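Structural polyprotein, VP1 (Israeli acute paralysis virus, PDB 5CDD) probably serves as a structural subunit of the viral capsid, a jelly-roll coat protein released from the C-terminal part of the structural polyprotein. Local coordinates at residues T70-R75 with L81-R86; Y94-T99 with L168-N173. All coordinates share one frame; numbering follows the deposited sequence.

Contacts 1 and 2 are both buried within one viral jelly roll, but they hold different parts of it. Contact 2 lies in the hydrophobic core, where strands 87-98 and 166-172, from different sheets, meet through rings and a leucine alone. Contact 1 joins the C-terminal end of helix 64-73 to the segment 81-86, within the connection that leads into strand 87-98, and its main tie is polar: a tyrosine hydroxyl on a helix-end carbonyl. Other polyprotein chains border both sites. The centres of the two contacts lie about 22 Å apart and they do not touch; in sequence, contact 1 closes before contact 2 opens.

Contact 1 (T70-R75 with L81-R86); sequences TDAQGR and LSYLYR
Ser82 stands opposite Asp71, their CA atoms 8.1 Å apart, yet the serine does not bond across the gap: Ser82 OG approaches Asp71 O only to 4.3 Å and is taken by the carbonyl of Ser79, with Arg106 of another polyprotein chain as a further partner. Asp71 is likewise engaged elsewhere, its carboxylate in a salt bridge with Arg182.

Tyr83 makes the link. With CG lying beside the backbone N (chi1 -85°), its ring reaches across to the last turn of helix 64-73, and Tyr83 OH donates to Ala72 O at 2.7 Å. The donor lies in the plane of the carbonyl, on a lone pair, with a C=O...OH angle of 116°. Relative to the ring, Ala72 O sits at the edge, whereas Asp71 O approaches obliquely, 3.9 Å from Tyr83 CE2. A carbonyl at a helix C-terminus, where the chain turns off at Gly74 with positive phi, thus finds a side-chain donor.

Both helices belong to the connection between strands C and D of the viral jelly roll, which bridges the two sheets. Arg106 of the other polyprotein chain adds a cation-pi contact to the Tyr83 ring, so the tyrosine belongs to a subunit interface as well.

Tyr83 is also the second residue of a type I turn from Ser82 to Tyr85, closed by Tyr85 N on Ser82 O at 3.3 Å, and Leu84 pairs through its backbone with Ile194.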
loop_
_atom_site.group_PDB
_atom_site.type_symbol
_atom_site.label_atom_id
_atom_site.label_comp_id
_atom_site.label_asym_id
_atom_site.label_seq_id
_atom_site.Cartn_x
_atom_site.Cartn_y
_atom_site.Cartn_z
ATOM N N THR A 70 0.657 4.099 50.650
ATOM C CA THR A 70 -0.007 3.149 49.766
ATOM C C THR A 70 0.833 1.921 49.422
ATOM O O THR A 70 0.282 0.857 49.139
ATOM C CB THR A 70 -0.457 3.828 48.453
ATOM O OG1 THR A 70 0.689 4.225 47.692
ATOM C CG2 THR A 70 -1.304 5.055 48.758
ATOM N N ASP A 71 2.156 2.057 49.441
ATOM C CA ASP A 71 3.024 0.923 49.129
ATOM C C ASP A 71 2.957 -0.145 50.210
ATOM O O ASP A 71 3.202 -1.322 49.945
ATOM C CB ASP A 71 4.485 1.359 48.986
ATOM C CG ASP A 71 4.782 1.990 47.645
ATOM O OD1 ASP A 71 4.250 1.505 46.624
ATOM O OD2 ASP A 71 5.567 2.961 47.613
ATOM N N ALA A 72 2.632 0.271 51.426
ATOM C CA ALA A 72 2.562 -0.653 52.547
ATOM C C ALA A 72 1.198 -1.318 52.705
ATOM O O ALA A 72 1.112 -2.467 53.137
ATOM C CB ALA A 72 2.936 0.072 53.829
ATOM N N GLN A 73 0.140 -0.596 52.349
ATOM C CA GLN A 73 -1.223 -1.104 52.479
ATOM C C GLN A 73 -1.491 -2.386 51.704
ATOM O O GLN A 73 -2.105 -3.316 52.227
ATOM C CB GLN A 73 -2.224 -0.035 52.045
ATOM C CG GLN A 73 -2.033 1.291 52.748
ATOM C CD GLN A 73 -3.177 2.244 52.493
ATOM O OE1 GLN A 73 -3.581 2.454 51.349
ATOM N NE2 GLN A 73 -3.704 2.834 53.562
ATOM N N GLY A 74 -1.041 -2.429 50.456
ATOM C CA GLY A 74 -1.253 -3.612 49.642
ATOM C C GLY A 74 -2.618 -3.626 48.982
ATOM O O GLY A 74 -3.166 -4.694 48.708
ATOM N N ARG A 75 -3.166 -2.441 48.723
ATOM C CA ARG A 75 -4.473 -2.329 48.088
ATOM C C ARG A 75 -4.392 -2.534 46.576
ATOM O O ARG A 75 -5.117 -3.363 46.024
ATOM C CB ARG A 75 -5.105 -0.964 48.381
ATOM C CG ARG A 75 -6.488 -0.802 47.766
ATOM C CD ARG A 75 -7.016 0.617 47.886
ATOM N NE ARG A 75 -8.256 0.787 47.130
ATOM C CZ ARG A 75 -8.876 1.950 46.949
ATOM N NH1 ARG A 75 -8.375 3.062 47.472
ATOM N NH2 ARG A 75 -9.994 2.004 46.238
ATOM N N LEU A 81 1.560 -6.918 44.987
ATOM C CA LEU A 81 2.556 -7.802 44.392
ATOM C C LEU A 81 3.988 -7.538 44.860
ATOM O O LEU A 81 4.828 -8.441 44.831
ATOM C CB LEU A 81 2.496 -7.705 42.863
ATOM C CG LEU A 81 1.215 -8.201 42.183
ATOM C CD1 LEU A 81 1.258 -7.869 40.700
ATOM C CD2 LEU A 81 1.068 -9.700 42.389
ATOM N N SER A 82 4.268 -6.313 45.295
ATOM C CA SER A 82 5.613 -5.969 45.744
ATOM C C SER A 82 6.046 -6.807 46.943
ATOM O O SER A 82 7.238 -7.026 47.160
ATOM C CB SER A 82 5.696 -4.482 46.107
ATOM O OG SER A 82 5.043 -4.210 47.334
ATOM N N TYR A 83 5.072 -7.278 47.714
ATOM C CA TYR A 83 5.350 -8.083 48.899
ATOM C C TYR A 83 5.873 -9.485 48.599
ATOM O O TYR A 83 6.351 -10.174 49.501
ATOM C CB TYR A 83 4.096 -8.169 49.769
ATOM C CG TYR A 83 3.932 -7.004 50.722
ATOM C CD1 TYR A 83 4.735 -6.890 51.854
ATOM C CD2 TYR A 83 2.968 -6.021 50.496
ATOM C CE1 TYR A 83 4.585 -5.828 52.745
ATOM C CE2 TYR A 83 2.809 -4.950 51.381
ATOM C CZ TYR A 83 3.620 -4.862 52.504
ATOM O OH TYR A 83 3.463 -3.820 53.393
ATOM N N LEU A 84 5.790 -9.905 47.340
ATOM C CA LEU A 84 6.265 -11.229 46.938
ATOM C C LEU A 84 7.694 -11.199 46.402
ATOM O O LEU A 84 8.285 -12.246 46.142
ATOM C CB LEU A 84 5.352 -11.819 45.860
ATOM C CG LEU A 84 3.900 -12.135 46.214
ATOM C CD1 LEU A 84 3.169 -12.625 44.973
ATOM C CD2 LEU A 84 3.856 -13.190 47.306
ATOM N N TYR A 85 8.247 -10.000 46.241
ATOM C CA TYR A 85 9.599 -9.838 45.711
ATOM C C TYR A 85 10.441 -8.914 46.582
ATOM O O TYR A 85 9.928 -8.295 47.513
ATOM C CB TYR A 85 9.513 -9.284 44.290
ATOM C CG TYR A 85 8.655 -10.137 43.382
ATOM C CD1 TYR A 85 9.178 -11.270 42.758
ATOM C CD2 TYR A 85 7.306 -9.841 43.186
ATOM C CE1 TYR A 85 8.380 -12.089 41.964
ATOM C CE2 TYR A 85 6.497 -10.655 42.395
ATOM C CZ TYR A 85 7.042 -11.776 41.790
ATOM O OH TYR A 85 6.246 -12.595 41.022
ATOM N N ARG A 86 11.732 -8.815 46.273
ATOM C CA ARG A 86 12.633 -7.965 47.049
ATOM C C ARG A 86 13.145 -6.739 46.295
ATOM O O ARG A 86 13.495 -5.733 46.910
ATOM C CB ARG A 86 13.834 -8.777 47.542
ATOM C CG ARG A 86 14.780 -7.988 48.442
ATOM C CD ARG A 86 14.102 -7.614 49.753
ATOM N NE ARG A 86 13.882 -8.780 50.605
ATOM C CZ ARG A 86 12.994 -8.831 51.593
ATOM N NH1 ARG A 86 12.230 -7.781 51.857
ATOM N NH2 ARG A 86 12.870 -9.934 52.320
#

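Contact 2 (Y94-T99 with L168-N173); sequences YKFFNT and LMYFSN
Phe96 and Tyr170 meet across the interior of a jelly roll, one on strand D (87-98) of the BIDG sheet, the other on strand H (166-172) of the CHEF sheet. Tyr170 sets its CE1 over the centre of the Phe96 ring, 3.5 Å above the plane. The planes make 32° and the centroids lie 4.3 Å apart, so the rings overlap obliquely. Leu168 packs beside the Phe96 ring: Leu168 CD2 comes to its edge, 3.9 Å from Phe96 CZ, and also reaches Tyr94 CD1 at 3.8 Å. The leucine brings that methyl to where it touches both rings by extending away from its own backbone N, chi1 -177°.

The segments 94-98 and 168-172 run 16° from parallel, their axes 11.0 Å apart at closest approach, a spacing that side chains rather than backbone bonds must fill. Further out, Val180 packs on Phe96, and Val143 and Val145 on Leu168, while the Trp53 ring meets that of Tyr170. The phenol's oxygen has a weak hydrogen bond from Gln178 NE2, and the same Tyr170 OH rests 3.7 Å from Phe96 CB.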
loop_
_atom_site.group_PDB
_atom_site.type_symbol
_atom_site.label_atom_id
_atom_site.label_comp_id
_atom_site.label_asym_id
_atom_site.label_seq_id
_atom_site.Cartn_x
_atom_site.Cartn_y
_atom_site.Cartn_z
ATOM N N TYR A 94 1.413 7.556 36.574
ATOM C CA TYR A 94 0.381 8.044 37.481
ATOM C C TYR A 94 -0.712 8.788 36.725
ATOM O O TYR A 94 -0.453 9.430 35.708
ATOM C CB TYR A 94 0.971 8.996 38.528
ATOM C CG TYR A 94 2.049 8.404 39.405
ATOM C CD1 TYR A 94 3.382 8.393 38.996
ATOM C CD2 TYR A 94 1.738 7.862 40.651
ATOM C CE1 TYR A 94 4.382 7.857 39.812
ATOM C CE2 TYR A 94 2.727 7.324 41.473
ATOM C CZ TYR A 94 4.046 7.326 41.048
ATOM O OH TYR A 94 5.025 6.796 41.860
ATOM N N LYS A 95 -1.937 8.692 37.227
ATOM C CA LYS A 95 -3.069 9.388 36.634
ATOM C C LYS A 95 -3.841 10.052 37.762
ATOM O O LYS A 95 -4.248 9.390 38.720
ATOM C CB LYS A 95 -3.988 8.423 35.877
ATOM C CG LYS A 95 -3.344 7.750 34.681
ATOM C CD LYS A 95 -4.393 7.143 33.759
ATOM C CE LYS A 95 -3.752 6.251 32.705
ATOM N NZ LYS A 95 -2.647 6.936 31.977
ATOM N N PHE A 96 -4.024 11.362 37.659
ATOM C CA PHE A 96 -4.750 12.100 38.679
ATOM C C PHE A 96 -6.074 12.598 38.122
ATOM O O PHE A 96 -6.103 13.496 37.280
ATOM C CB PHE A 96 -3.917 13.287 39.176
ATOM C CG PHE A 96 -2.532 12.912 39.622
ATOM C CD1 PHE A 96 -1.511 12.733 38.693
ATOM C CD2 PHE A 96 -2.251 12.721 40.972
ATOM C CE1 PHE A 96 -0.225 12.369 39.100
ATOM C CE2 PHE A 96 -0.970 12.355 41.393
ATOM C CZ PHE A 96 0.047 12.179 40.453
ATOM N N PHE A 97 -7.169 12.004 38.586
ATOM C CA PHE A 97 -8.495 12.404 38.139
ATOM C C PHE A 97 -9.009 13.496 39.068
ATOM O O PHE A 97 -9.382 13.233 40.210
ATOM C CB PHE A 97 -9.456 11.215 38.158
ATOM C CG PHE A 97 -9.002 10.052 37.324
ATOM C CD1 PHE A 97 -7.999 9.201 37.778
ATOM C CD2 PHE A 97 -9.577 9.807 36.081
ATOM C CE1 PHE A 97 -7.576 8.118 37.006
ATOM C CE2 PHE A 97 -9.160 8.728 35.302
ATOM C CZ PHE A 97 -8.158 7.882 35.766
ATOM N N ASN A 98 -9.014 14.725 38.569
ATOM C CA ASN A 98 -9.466 15.873 39.340
ATOM C C ASN A 98 -10.906 15.738 39.825
ATOM O O ASN A 98 -11.785 15.310 39.080
ATOM C CB ASN A 98 -9.333 17.139 38.492
ATOM C CG ASN A 98 -9.921 18.356 39.168
ATOM O OD1 ASN A 98 -9.447 18.787 40.220
ATOM N ND2 ASN A 98 -10.966 18.917 38.567
ATOM N N THR A 99 -11.135 16.103 41.083
ATOM C CA THR A 99 -12.470 16.054 41.673
ATOM C C THR A 99 -12.706 17.365 42.414
ATOM O O THR A 99 -13.653 17.499 43.188
ATOM C CB THR A 99 -12.622 14.880 42.669
ATOM O OG1 THR A 99 -11.759 15.082 43.796
ATOM C CG2 THR A 99 -12.271 13.565 41.995
ATOM N N LEU A 168 8.477 11.319 41.265
ATOM C CA LEU A 168 7.605 12.384 40.788
ATOM C C LEU A 168 7.315 13.439 41.856
ATOM O O LEU A 168 7.293 13.146 43.054
ATOM C CB LEU A 168 6.279 11.790 40.303
ATOM C CG LEU A 168 5.271 12.768 39.699
ATOM C CD1 LEU A 168 5.731 13.149 38.304
ATOM C CD2 LEU A 168 3.893 12.133 39.645
ATOM N N MET A 169 7.102 14.671 41.407
ATOM C CA MET A 169 6.772 15.771 42.301
ATOM C C MET A 169 5.530 16.458 41.744
ATOM O O MET A 169 5.513 16.894 40.596
ATOM C CB MET A 169 7.925 16.765 42.395
ATOM C CG MET A 169 7.631 17.915 43.337
ATOM S SD MET A 169 9.077 18.900 43.701
ATOM C CE MET A 169 9.148 19.961 42.250
ATOM N N TYR A 170 4.497 16.554 42.572
ATOM C CA TYR A 170 3.225 17.144 42.175
ATOM C C TYR A 170 3.097 18.616 42.558
ATOM O O TYR A 170 3.679 19.065 43.542
ATOM C CB TYR A 170 2.098 16.349 42.828
ATOM C CG TYR A 170 0.770 16.465 42.136
ATOM C CD1 TYR A 170 0.565 15.881 40.889
ATOM C CD2 TYR A 170 -0.292 17.141 42.735
ATOM C CE1 TYR A 170 -0.668 15.962 40.254
ATOM C CE2 TYR A 170 -1.529 17.230 42.110
ATOM C CZ TYR A 170 -1.711 16.637 40.869
ATOM O OH TYR A 170 -2.933 16.714 40.240
ATOM N N PHE A 171 2.323 19.365 41.780
ATOM C CA PHE A 171 2.116 20.778 42.059
ATOM C C PHE A 171 0.868 21.343 41.392
ATOM O O PHE A 171 0.519 20.966 40.279
ATOM C CB PHE A 171 3.320 21.605 41.605
ATOM C CG PHE A 171 3.160 23.078 41.858
ATOM C CD1 PHE A 171 3.396 23.610 43.122
ATOM C CD2 PHE A 171 2.708 23.924 40.849
ATOM C CE1 PHE A 171 3.182 24.961 43.380
ATOM C CE2 PHE A 171 2.489 25.279 41.098
ATOM C CZ PHE A 171 2.726 25.798 42.367
ATOM N N SER A 172 0.201 22.258 42.087
ATOM C CA SER A 172 -0.994 22.909 41.560
ATOM C C SER A 172 -1.081 24.295 42.183
ATOM O O SER A 172 -0.665 24.491 43.322
ATOM C CB SER A 172 -2.250 22.100 41.905
ATOM O OG SER A 172 -3.420 22.688 41.347
ATOM N N ASN A 173 -1.621 25.256 41.443
ATOM C CA ASN A 173 -1.735 26.609 41.969
ATOM C C ASN A 173 -2.943 26.786 42.883
ATOM O O ASN A 173 -3.024 27.761 43.621
ATOM C CB ASN A 173 -1.778 27.631 40.821
ATOM C CG ASN A 173 -2.983 27.451 39.917
ATOM O OD1 ASN A 173 -3.587 26.386 39.885
ATOM N ND2 ASN A 173 -3.325 28.489 39.164
#